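Local coordinates for protein aromatic amino acid aminotransferase I (Candida albicans WO-1, PDB 6HNU) that probably catalyses the pyridoxal-phosphate-dependent transfer of the amino group from aromatic amino acids to 2-oxoglutarate, giving aromatic oxo-acids and glutamate, at residues 234-238 against 239-243; 11-14 against 15-18. One frame throughout, in Å; residues are numbered along the deposited sequence.

Contact 2 (residues 11-18) comes first along the chain, in the N-terminal loop leading into helix 18-22. Contact 1 (residues 234-243) follows much later, where helix 226-239 turns into strand 242-246 of the mixed sheet of the aminotransferase fold. Their centres lie about 14 Å apart, and the two touch directly. His14 NE2 and Asp240 OD2 are 2.9 Å apart, a probable hydrogen bond, while Leu12 CD1 packs against Leu242 CD2 at 3.6 Å and Leu15 CD1 also meets Leu242. The N-terminal loop is thereby fastened, by one polar and several apolar contacts, to the helix-to-strand turn, away from the cofactor site.

Contact 1: 234-238 against 239-243; sequences DIACK and YDFLI
Ala236 and Phe241 meet where helix 226-239 ends, in a turn that fits the Schellman motif. Phe241 N donates to Ala236 O at 3.1 Å, five residues back, reaching it in the carbonyl plane on a lone pair. Inside that loop Asp240 N makes a weak bond to Cys237 O, and Asp240 itself takes the positive phi (57°) that breaks the helix. Tyr239 N makes a helical bond to Ile235 O at 2.9 Å.

The side chains repeat the pairing. Phe241 has its CG between its backbone N and carbonyl carbon (chi1 59°), which folds the ring back over the helix end, and Ala236 CA sits over one ring face, 3.8 Å from the centroid, in a CH-pi contact. At the edge of that ring Ile235 CG2 approaches CZ. The same methyl touches Tyr239 CD2 at 3.9 Å, so it serves both aromatic rings. On the outer side Lys238, fully extended, runs alongside Tyr239 and lays CG over a face of the phenol ring, 4.1 Å from its centroid.

Further out, Glu196 of helix 192-200 takes both polar ends of that pair: a salt bridge from Lys238 NZ and a hydrogen bond from Tyr239 OH. Asp240 OD1 makes a salt bridge to Arg291, whose guanidinium also bonds Phe241 O. The turn closes the helix of a beta-alpha-beta unit, strand 209-212, helix 226-239 and strand 242-246, and directs the chain between its parallel neighbours 209-212 and 292-297. Where helix gives way to strand the fit is close, with Ala236 CB 3.6 Å from Ile243 CD1.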
loop_
_atom_site.group_PDB
_atom_site.type_symbol
_atom_site.label_atom_id
_atom_site.label_comp_id
_atom_site.label_asym_id
_atom_site.label_seq_id
_atom_site.Cartn_x
_atom_site.Cartn_y
_atom_site.Cartn_z
ATOM N N ASP B 234 21.218 -7.745 23.823
ATOM C CA ASP B 234 22.510 -8.486 23.973
ATOM C C ASP B 234 22.416 -9.865 23.300
ATOM O O ASP B 234 23.405 -10.300 22.676
ATOM C CB ASP B 234 22.937 -8.583 25.444
ATOM C CG ASP B 234 23.387 -7.258 26.033
ATOM O OD1 ASP B 234 23.537 -6.335 25.274
ATOM O OD2 ASP B 234 23.530 -7.168 27.259
ATOM N N ILE B 235 21.282 -10.539 23.406
ATOM C CA ILE B 235 21.072 -11.862 22.757
ATOM C C ILE B 235 21.072 -11.672 21.237
ATOM O O ILE B 235 21.755 -12.435 20.546
ATOM C CB ILE B 235 19.785 -12.497 23.289
ATOM C CG1 ILE B 235 19.940 -12.808 24.783
ATOM C CG2 ILE B 235 19.395 -13.712 22.479
ATOM C CD1 ILE B 235 18.637 -13.026 25.454
ATOM N N ALA B 236 20.388 -10.642 20.728
ATOM C CA ALA B 236 20.346 -10.367 19.263
ATOM C C ALA B 236 21.782 -10.124 18.779
ATOM O O ALA B 236 22.147 -10.626 17.739
ATOM C CB ALA B 236 19.440 -9.188 18.994
ATOM N N CYS B 237 22.619 -9.462 19.569
ATOM C CA CYS B 237 24.007 -9.135 19.154
ATOM C C CYS B 237 24.855 -10.409 19.191
ATOM O O CYS B 237 25.658 -10.615 18.273
ATOM C CB CYS B 237 24.629 -8.055 20.010
ATOM S SG CYS B 237 23.857 -6.424 19.830
ATOM N N LYS B 238 24.652 -11.238 20.202
ATOM C CA LYS B 238 25.500 -12.434 20.462
ATOM C C LYS B 238 25.200 -13.467 19.386
ATOM O O LYS B 238 26.141 -14.117 18.907
ATOM C CB LYS B 238 25.256 -12.960 21.884
ATOM C CG LYS B 238 25.867 -14.317 22.234
ATOM C CD LYS B 238 25.542 -14.775 23.654
ATOM C CE LYS B 238 26.219 -16.078 24.046
ATOM N NZ LYS B 238 25.814 -16.509 25.408
ATOM N N TYR B 239 23.942 -13.620 18.983
ATOM C CA TYR B 239 23.604 -14.658 17.991
ATOM C C TYR B 239 23.416 -14.037 16.602
ATOM O O TYR B 239 23.134 -14.775 15.681
ATOM C CB TYR B 239 22.404 -15.456 18.470
ATOM C CG TYR B 239 22.713 -16.226 19.714
ATOM C CD1 TYR B 239 23.453 -17.405 19.633
ATOM C CD2 TYR B 239 22.360 -15.746 20.960
ATOM C CE1 TYR B 239 23.747 -18.135 20.768
ATOM C CE2 TYR B 239 22.675 -16.440 22.113
ATOM C CZ TYR B 239 23.365 -17.654 22.013
ATOM O OH TYR B 239 23.685 -18.353 23.137
ATOM N N ASP B 240 23.581 -12.721 16.475
ATOM C CA ASP B 240 23.511 -12.011 15.166
ATOM C C ASP B 240 22.181 -12.248 14.445
ATOM O O ASP B 240 22.173 -12.727 13.317
ATOM C CB ASP B 240 24.706 -12.383 14.289
ATOM C CG ASP B 240 24.808 -11.516 13.051
ATOM O OD1 ASP B 240 24.321 -10.363 13.101
ATOM O OD2 ASP B 240 25.335 -12.027 12.038
ATOM N N PHE B 241 21.073 -11.786 15.029
ATOM C CA PHE B 241 19.762 -11.700 14.356
ATOM C C PHE B 241 19.265 -10.266 14.573
ATOM O O PHE B 241 19.772 -9.581 15.489
ATOM C CB PHE B 241 18.792 -12.811 14.787
ATOM C CG PHE B 241 18.464 -12.882 16.260
ATOM C CD1 PHE B 241 17.549 -12.008 16.839
ATOM C CD2 PHE B 241 19.049 -13.840 17.069
ATOM C CE1 PHE B 241 17.304 -12.059 18.202
ATOM C CE2 PHE B 241 18.761 -13.920 18.422
ATOM C CZ PHE B 241 17.878 -13.037 18.980
ATOM N N LEU B 242 18.340 -9.812 13.733
ATOM C CA LEU B 242 17.750 -8.455 13.869
ATOM C C LEU B 242 16.631 -8.459 14.903
ATOM O O LEU B 242 16.062 -9.508 15.240
ATOM C CB LEU B 242 17.199 -7.972 12.522
ATOM C CG LEU B 242 18.154 -8.064 11.340
ATOM C CD1 LEU B 242 17.413 -7.911 10.043
ATOM C CD2 LEU B 242 19.253 -7.049 11.454
ATOM N N ILE B 243 16.246 -7.271 15.345
ATOM C CA ILE B 243 15.019 -7.134 16.161
ATOM C C ILE B 243 14.088 -6.234 15.372
ATOM O O ILE B 243 14.514 -5.118 14.997
ATOM C CB ILE B 243 15.302 -6.587 17.575
ATOM C CG1 ILE B 243 16.099 -7.565 18.435
ATOM C CG2 ILE B 243 14.011 -6.154 18.255
ATOM C CD1 ILE B 243 16.659 -6.941 19.695
#

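Contact 2: 11-14 against 15-18; sequences DLTH and LLSN
Leu15 covers the imidazole of His14, the residue directly before it. The two side chains run side by side in the same direction. Leu15 CG lies over a face of the ring, 4.2 Å from its centroid in a CH-pi contact, and Leu15 CD2 comes within 3.7 Å of His14 CD2. What brings the ring there is the His14 first torsion (chi1 64°), which sets CG between backbone N and carbonyl carbon and swings the imidazole back along the turn.

The backbone underneath is a short 3-10 turn. Leu15 N bonds Leu12 O at 2.8 Å and Leu16 N bonds Thr13 O at 3.1 Å; both donors stand well above the carbonyl planes, 49° out of plane for Leu15 N. Asp11 starts it with an Asx turn: OD1 accepts Thr13 N at 3.0 Å nearly straight on and Thr13 OG1 with its syn lone pair, so one carboxylate oxygen grips both donors of Thr13. At the other end a water donates to both His14 O and Leu16 O, bridging them as the chain straightens.

Ser17 follows as N-cap of helix 18-22, its OG accepting from Ser20 N. The side carrying Leu12 and Leu15 faces the start of strand 242-246, and Leu16 touches both helix 141-152, at Phe152, and helix 315-327, at Leu317.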
loop_
_atom_site.group_PDB
_atom_site.type_symbol
_atom_site.label_atom_id
_atom_site.label_comp_id
_atom_site.label_asym_id
_atom_site.label_seq_id
_atom_site.Cartn_x
_atom_site.Cartn_y
_atom_site.Cartn_z
ATOM N N ASP B 11 27.781 -3.992 9.322
ATOM C CA ASP B 11 27.337 -4.455 7.990
ATOM C C ASP B 11 26.446 -5.674 8.200
ATOM O O ASP B 11 26.962 -6.733 8.589
ATOM C CB ASP B 11 28.535 -4.792 7.100
ATOM C CG ASP B 11 28.097 -5.077 5.682
ATOM O OD1 ASP B 11 27.015 -5.669 5.510
ATOM O OD2 ASP B 11 28.841 -4.694 4.768
ATOM N N LEU B 12 25.146 -5.548 7.948
ATOM C CA LEU B 12 24.207 -6.673 8.161
ATOM C C LEU B 12 23.620 -7.110 6.823
ATOM O O LEU B 12 22.553 -7.761 6.811
ATOM C CB LEU B 12 23.137 -6.228 9.165
ATOM C CG LEU B 12 23.662 -5.869 10.557
ATOM C CD1 LEU B 12 22.525 -5.452 11.488
ATOM C CD2 LEU B 12 24.422 -7.025 11.181
ATOM N N THR B 13 24.276 -6.796 5.706
ATOM C CA THR B 13 23.672 -7.116 4.385
ATOM C C THR B 13 23.612 -8.645 4.252
ATOM O O THR B 13 22.699 -9.125 3.597
ATOM C CB THR B 13 24.317 -6.322 3.239
ATOM O OG1 THR B 13 25.696 -6.629 3.268
ATOM C CG2 THR B 13 24.100 -4.822 3.335
ATOM N N HIS B 14 24.407 -9.410 5.003
ATOM C CA HIS B 14 24.313 -10.894 5.020
ATOM C C HIS B 14 22.966 -11.368 5.618
ATOM O O HIS B 14 22.602 -12.552 5.455
ATOM C CB HIS B 14 25.537 -11.501 5.741
ATOM C CG HIS B 14 25.627 -11.131 7.189
ATOM N ND1 HIS B 14 26.112 -9.914 7.610
ATOM C CD2 HIS B 14 25.275 -11.795 8.302
ATOM C CE1 HIS B 14 26.089 -9.862 8.929
ATOM N NE2 HIS B 14 25.558 -10.995 9.376
ATOM N N LEU B 15 22.186 -10.510 6.268
ATOM C CA LEU B 15 20.887 -10.963 6.846
ATOM C C LEU B 15 19.738 -10.710 5.860
ATOM O O LEU B 15 18.612 -11.219 6.100
ATOM C CB LEU B 15 20.677 -10.265 8.192
ATOM C CG LEU B 15 21.699 -10.669 9.253
ATOM C CD1 LEU B 15 21.376 -9.988 10.574
ATOM C CD2 LEU B 15 21.758 -12.193 9.399
ATOM N N LEU B 16 19.995 -9.965 4.774
ATOM C CA LEU B 16 18.993 -9.827 3.684
ATOM C C LEU B 16 18.743 -11.199 3.054
ATOM O O LEU B 16 19.693 -11.990 2.946
ATOM C CB LEU B 16 19.498 -8.854 2.623
ATOM C CG LEU B 16 19.660 -7.409 3.057
ATOM C CD1 LEU B 16 20.485 -6.654 2.037
ATOM C CD2 LEU B 16 18.299 -6.710 3.273
ATOM N N SER B 17 17.504 -11.462 2.655
ATOM C CA SER B 17 17.131 -12.588 1.777
ATOM C C SER B 17 17.882 -12.428 0.436
ATOM O O SER B 17 18.145 -11.258 0.001
ATOM C CB SER B 17 15.648 -12.642 1.587
ATOM O OG SER B 17 15.229 -11.735 0.588
ATOM N N ASN B 18 18.228 -13.545 -0.195
ATOM C CA ASN B 18 18.785 -13.603 -1.572
ATOM C C ASN B 18 17.899 -12.763 -2.508
ATOM O O ASN B 18 18.458 -11.943 -3.269
ATOM C CB ASN B 18 18.942 -15.061 -2.023
ATOM C CG ASN B 18 20.083 -15.759 -1.312
ATOM O OD1 ASN B 18 20.860 -15.128 -0.595
ATOM N ND2 ASN B 18 20.193 -17.066 -1.493
HETATM O O HOH W 1 20.320 -14.104 5.022
#